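Local coordinates for protein HAD hydrolase, family IA, variant 3 (PDB 6W04) that binds a magnesium ion and probably acts as a hydrolase of the haloacid dehalogenase superfamily, perhaps in carbohydrate metabolism, at residues F21-M26 / Q50-I55; Y68-E71 / Y76-M79. All blocks are in the same frame, centred on the assembly; numbering follows the deposited sequence. Where two conformers were deposited one is given.

Contact 1 of 2, residues F21-M26 / Q50-I55; sequences FCWKEM and QLIEHI
Trp23 lays one face of its indole against Leu51, whose CB sits over the six-membered ring, 3.7 Å from its centroid and only 5° off the normal, a clear CH-pi contact. Beyond CB the leucine runs on over the same ring system, with CG 3.8 Å from Trp23 CE2 and CD1 near the five-membered half. Ile52 arrives instead at the rim, close to the ring plane, with CG1 3.6 Å from Trp23 CH2. Ile55 completes the set obliquely through its terminal methyl, CD1 lying 3.7 Å from Trp23 CE3. All three partners of the indole are buried and aliphatic, and none offers it a polar group. Trp23 CG stands anti to its own carbonyl carbon (chi1 -80°), which carries the ring across to helix 48-56. The room for it comes from the backbones: the axes of segments 21-26 and 50-55 approach to 11.0 Å and cross at -33°. Further out, Lys72 of helix 62-82 touches Trp23, Leu43 touches Leu51, and Ala27 and Ile30 pack on Ile55. This is the interior of a small helical cap, the module that family IA hydrolases of the HAD superfamily carry beside their Rossmann-like core.

Contact 2 of 2, residues Y68-E71 / Y76-M79; sequences YAEE and YRTM
Glu70 and Arg77 form a two-pronged salt bridge at the surface of helix 62-82. Arg77 NH1 donates to Glu70 OE1 at 2.8 Å and Arg77 NH2 to Glu70 OE2 at 2.9 Å, so the guanidinium meets the carboxylate end-on, one nitrogen to each oxygen. Both oxygens are used on their syn sides, the N-H...O angles are both near 155°, and the acceptors stay close to the guanidinium plane. The match is not flat, since the two planes are turned 31° from each other. Glu70 reaches its partner with CG anti to the backbone N (chi1 175°) and a bend at chi2, while Arg77 bends at chi3. This holds for one of two conformers modelled for Arg77, so the bridge may not always be made. The pair is seven residues apart, two turns of one helix, in the cap region of a HAD family IA fold where this helix runs back toward the core domain. Among the other hydrogen bonds, Arg77 NE binds Asn115 OD1 on helix 113-123, which gives the guanidinium a third grip and ties it to the core; Asp112 makes a long, weak ion pair with NH1. Apolar contact comes from Val118, which touches Arg77.

Contact 1 closes before contact 2 opens along the chain, and their centres lie 11 Å apart on the same side of the molecule. Helix 62-82, which bears all of contact 2, follows helix 48-56 and packs on both helices of contact 1: Ile52 CD1 comes within 3.3 Å of Ala69 N, Cys22 SG within 3.5 Å of Tyr76 CA, and Met26 CE within 3.8 Å of Glu71 CB. Contact 1 is buried among the helices, whereas contact 2 is at the surface, nearer the magnesium site: Arg77 is about 9 Å from Asn9, side chain to side chain, and Trp23 about 11 Å. One lies inside the cap, the other where helix 62-82 runs toward the core.

Contact 1 of 2, residues F21-M26 / Q50-I55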
loop_
_atom_site.group_PDB
_atom_site.type_symbol
_atom_site.label_atom_id
_atom_site.label_comp_id
_atom_site.label_asym_id
_atom_site.label_seq_id
_atom_site.Cartn_x
_atom_site.Cartn_y
_atom_site.Cartn_z
ATOM N N PHE A 21 -16.074 2.491 -1.427
ATOM C CA PHE A 21 -17.334 1.938 -1.934
ATOM C C PHE A 21 -17.646 0.599 -1.302
ATOM O O PHE A 21 -18.805 0.317 -0.985
ATOM C CB PHE A 21 -17.301 1.702 -3.449
ATOM C CG PHE A 21 -17.065 2.912 -4.261
ATOM C CD1 PHE A 21 -17.281 4.174 -3.745
ATOM C CD2 PHE A 21 -16.619 2.778 -5.572
ATOM C CE1 PHE A 21 -17.057 5.300 -4.519
ATOM C CE2 PHE A 21 -16.393 3.889 -6.345
ATOM C CZ PHE A 21 -16.612 5.152 -5.821
ATOM N N CYS A 22 -16.640 -0.281 -1.212
ATOM C CA CYS A 22 -16.866 -1.609 -0.649
ATOM C C CYS A 22 -17.234 -1.533 0.822
ATOM O O CYS A 22 -18.123 -2.262 1.272
ATOM C CB CYS A 22 -15.640 -2.498 -0.823
ATOM S SG CYS A 22 -15.312 -2.810 -2.548
ATOM N N TRP A 23 -16.589 -0.650 1.588
ATOM C CA TRP A 23 -17.001 -0.551 2.989
ATOM C C TRP A 23 -18.371 0.094 3.120
ATOM O O TRP A 23 -19.111 -0.216 4.062
ATOM C CB TRP A 23 -15.979 0.237 3.833
ATOM C CG TRP A 23 -14.812 -0.620 4.217
ATOM C CD1 TRP A 23 -13.508 -0.467 3.828
ATOM C CD2 TRP A 23 -14.854 -1.779 5.054
ATOM N NE1 TRP A 23 -12.728 -1.462 4.393
ATOM C CE2 TRP A 23 -13.538 -2.283 5.141
ATOM C CE3 TRP A 23 -15.890 -2.463 5.717
ATOM C CZ2 TRP A 23 -13.224 -3.431 5.871
ATOM C CZ3 TRP A 23 -15.579 -3.599 6.441
ATOM C CH2 TRP A 23 -14.260 -4.081 6.510
ATOM N N LYS A 24 -18.712 1.026 2.230
ATOM C CA LYS A 24 -20.034 1.627 2.306
ATOM C C LYS A 24 -21.102 0.605 1.968
ATOM O O LYS A 24 -22.151 0.533 2.630
ATOM C CB LYS A 24 -20.119 2.854 1.377
ATOM C CG LYS A 24 -19.371 4.031 1.982
ATOM C CD LYS A 24 -19.313 5.217 1.016
ATOM C CE LYS A 24 -18.490 6.338 1.612
ATOM N NZ LYS A 24 -18.429 7.510 0.715
ATOM N N GLU A 25 -20.843 -0.203 0.949
ATOM C CA GLU A 25 -21.773 -1.270 0.601
ATOM C C GLU A 25 -21.906 -2.274 1.742
ATOM O O GLU A 25 -23.018 -2.719 2.050
ATOM C CB GLU A 25 -21.321 -1.945 -0.710
ATOM C CG GLU A 25 -22.168 -3.157 -1.131
ATOM C CD GLU A 25 -23.597 -2.810 -1.592
ATOM O OE1 GLU A 25 -24.491 -3.674 -1.422
ATOM O OE2 GLU A 25 -23.837 -1.697 -2.130
ATOM N N MET A 26 -20.792 -2.627 2.399
ATOM C CA MET A 26 -20.862 -3.569 3.521
ATOM C C MET A 26 -21.656 -2.990 4.679
ATOM O O MET A 26 -22.458 -3.694 5.308
ATOM C CB MET A 26 -19.460 -3.937 4.033
ATOM C CG MET A 26 -18.627 -4.767 3.057
ATOM S SD MET A 26 -19.473 -6.295 2.585
ATOM C CE MET A 26 -19.399 -7.081 4.184
ATOM N N GLN A 50 -11.465 -2.919 12.878
ATOM C CA GLN A 50 -12.026 -1.683 13.409
ATOM C C GLN A 50 -13.185 -1.198 12.559
ATOM O O GLN A 50 -14.151 -0.626 13.080
ATOM C CB GLN A 50 -10.951 -0.595 13.488
ATOM C CG GLN A 50 -9.868 -0.842 14.531
ATOM C CD GLN A 50 -8.799 0.246 14.511
ATOM O OE1 GLN A 50 -7.918 0.245 13.659
ATOM N NE2 GLN A 50 -8.873 1.166 15.457
ATOM N N LEU A 51 -13.089 -1.372 11.235
ATOM C CA LEU A 51 -14.191 -0.968 10.363
ATOM C C LEU A 51 -15.447 -1.782 10.660
ATOM O O LEU A 51 -16.548 -1.230 10.813
ATOM C CB LEU A 51 -13.788 -1.135 8.892
ATOM C CG LEU A 51 -13.172 0.062 8.155
ATOM C CD1 LEU A 51 -14.219 1.087 7.836
ATOM C CD2 LEU A 51 -12.063 0.702 8.946
ATOM N N ILE A 52 -15.302 -3.101 10.751
ATOM C CA ILE A 52 -16.468 -3.951 10.998
ATOM C C ILE A 52 -17.062 -3.659 12.367
ATOM O O ILE A 52 -18.293 -3.601 12.529
ATOM C CB ILE A 52 -16.089 -5.435 10.858
ATOM C CG1 ILE A 52 -15.544 -5.700 9.458
ATOM C CG2 ILE A 52 -17.319 -6.304 11.173
ATOM C CD1 ILE A 52 -14.503 -6.841 9.388
ATOM N N GLU A 53 -16.196 -3.480 13.379
ATOM C CA GLU A 53 -16.673 -3.113 14.708
ATOM C C GLU A 53 -17.424 -1.789 14.686
ATOM O O GLU A 53 -18.416 -1.628 15.398
ATOM C CB GLU A 53 -15.504 -3.049 15.705
ATOM C CG GLU A 53 -14.909 -4.451 15.949
ATOM C CD GLU A 53 -13.662 -4.427 16.805
ATOM O OE1 GLU A 53 -12.977 -3.380 16.818
ATOM O OE2 GLU A 53 -13.401 -5.442 17.487
ATOM N N HIS A 54 -16.956 -0.819 13.900
ATOM C CA HIS A 54 -17.716 0.419 13.762
ATOM C C HIS A 54 -19.102 0.148 13.189
ATOM O O HIS A 54 -20.108 0.667 13.693
ATOM C CB HIS A 54 -16.991 1.415 12.863
ATOM C CG HIS A 54 -17.759 2.685 12.667
ATOM N ND1 HIS A 54 -17.659 3.748 13.537
ATOM C CD2 HIS A 54 -18.669 3.043 11.735
ATOM C CE1 HIS A 54 -18.468 4.718 13.137
ATOM N NE2 HIS A 54 -19.081 4.318 12.036
ATOM N N ILE A 55 -19.168 -0.663 12.136
ATOM C CA ILE A 55 -20.428 -0.929 11.441
ATOM C C ILE A 55 -21.402 -1.675 12.348
ATOM O O ILE A 55 -22.593 -1.352 12.398
ATOM C CB ILE A 55 -20.145 -1.713 10.143
ATOM C CG1 ILE A 55 -19.435 -0.800 9.123
ATOM C CG2 ILE A 55 -21.457 -2.328 9.590
ATOM C CD1 ILE A 55 -18.744 -1.540 7.951
#

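Contact 2 of 2, residues Y68-E71 / Y76-M79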
loop_
_atom_site.group_PDB
_atom_site.type_symbol
_atom_site.label_atom_id
_atom_site.label_comp_id
_atom_site.label_asym_id
_atom_site.label_seq_id
_atom_site.Cartn_x
_atom_site.Cartn_y
_atom_site.Cartn_z
ATOM N N TYR A 68 -16.079 -11.254 8.292
ATOM C CA TYR A 68 -16.642 -10.103 7.587
ATOM C C TYR A 68 -15.589 -9.389 6.774
ATOM O O TYR A 68 -15.897 -8.828 5.711
ATOM C CB TYR A 68 -17.303 -9.132 8.568
ATOM C CG TYR A 68 -18.573 -9.702 9.134
ATOM C CD1 TYR A 68 -19.684 -9.894 8.317
ATOM C CD2 TYR A 68 -18.653 -10.104 10.459
ATOM C CE1 TYR A 68 -20.849 -10.445 8.804
ATOM C CE2 TYR A 68 -19.825 -10.658 10.966
ATOM C CZ TYR A 68 -20.920 -10.823 10.127
ATOM O OH TYR A 68 -22.091 -11.365 10.598
ATOM N N ALA A 69 -14.343 -9.386 7.243
ATOM C CA ALA A 69 -13.293 -8.808 6.411
ATOM C C ALA A 69 -13.186 -9.560 5.095
ATOM O O ALA A 69 -13.024 -8.951 4.030
ATOM C CB ALA A 69 -11.956 -8.803 7.148
ATOM N N GLU A 70 -13.304 -10.880 5.136
ATOM C CA GLU A 70 -13.209 -11.617 3.885
ATOM C C GLU A 70 -14.408 -11.333 2.977
ATOM O O GLU A 70 -14.265 -11.318 1.745
ATOM C CB GLU A 70 -13.060 -13.115 4.168
ATOM C CG GLU A 70 -13.084 -14.007 2.921
ATOM C CD GLU A 70 -12.008 -13.649 1.877
ATOM O OE1 GLU A 70 -11.007 -12.960 2.211
ATOM O OE2 GLU A 70 -12.174 -14.071 0.711
ATOM N N GLU A 71 -15.601 -11.117 3.550
ATOM C CA GLU A 71 -16.725 -10.682 2.716
ATOM C C GLU A 71 -16.433 -9.341 2.053
ATOM O O GLU A 71 -16.757 -9.141 0.877
ATOM C CB GLU A 71 -18.019 -10.573 3.532
ATOM C CG GLU A 71 -18.553 -11.896 4.042
ATOM C CD GLU A 71 -19.949 -11.790 4.672
ATOM O OE1 GLU A 71 -20.565 -10.695 4.640
ATOM O OE2 GLU A 71 -20.425 -12.818 5.203
ATOM N N TYR A 76 -14.343 -6.306 -2.843
ATOM C CA TYR A 76 -13.282 -5.479 -3.408
ATOM C C TYR A 76 -12.594 -6.154 -4.595
ATOM O O TYR A 76 -12.405 -5.531 -5.651
ATOM C CB TYR A 76 -12.270 -5.136 -2.312
ATOM C CG TYR A 76 -10.954 -4.631 -2.836
ATOM C CD1 TYR A 76 -10.818 -3.308 -3.259
ATOM C CD2 TYR A 76 -9.841 -5.471 -2.917
ATOM C CE1 TYR A 76 -9.598 -2.837 -3.768
ATOM C CE2 TYR A 76 -8.602 -4.999 -3.399
ATOM C CZ TYR A 76 -8.513 -3.661 -3.825
ATOM O OH TYR A 76 -7.322 -3.163 -4.312
ATOM N N ARG A 77 -12.203 -7.427 -4.439
ATOM C CA ARG A 77 -11.505 -8.139 -5.512
ATOM C C ARG A 77 -12.344 -8.210 -6.768
ATOM O O ARG A 77 -11.821 -8.081 -7.878
ATOM C CB ARG A 77 -11.170 -9.571 -5.097
ATOM C CG ARG A 77 -10.085 -9.683 -4.130
ATOM C CD ARG A 77 -10.022 -11.104 -3.634
ATOM N NE ARG A 77 -9.673 -11.085 -2.230
ATOM C CZ ARG A 77 -10.146 -11.937 -1.336
ATOM N NH1 ARG A 77 -9.765 -11.820 -0.079
ATOM N NH2 ARG A 77 -10.989 -12.899 -1.703
ATOM N N THR A 78 -13.639 -8.472 -6.606
ATOM C CA THR A 78 -14.538 -8.586 -7.743
ATOM C C THR A 78 -14.654 -7.252 -8.470
ATOM O O THR A 78 -14.566 -7.191 -9.704
ATOM C CB THR A 78 -15.893 -9.074 -7.240
ATOM O OG1 THR A 78 -15.721 -10.370 -6.667
ATOM C CG2 THR A 78 -16.886 -9.160 -8.372
ATOM N N MET A 79 -14.831 -6.171 -7.710
ATOM C CA MET A 79 -14.915 -4.835 -8.302
ATOM C C MET A 79 -13.601 -4.423 -8.966
ATOM O O MET A 79 -13.600 -3.889 -10.084
ATOM C CB MET A 79 -15.314 -3.820 -7.229
ATOM C CG MET A 79 -16.702 -4.103 -6.611
ATOM S SD MET A 79 -18.109 -3.801 -7.754
ATOM C CE MET A 79 -17.730 -2.122 -8.287
#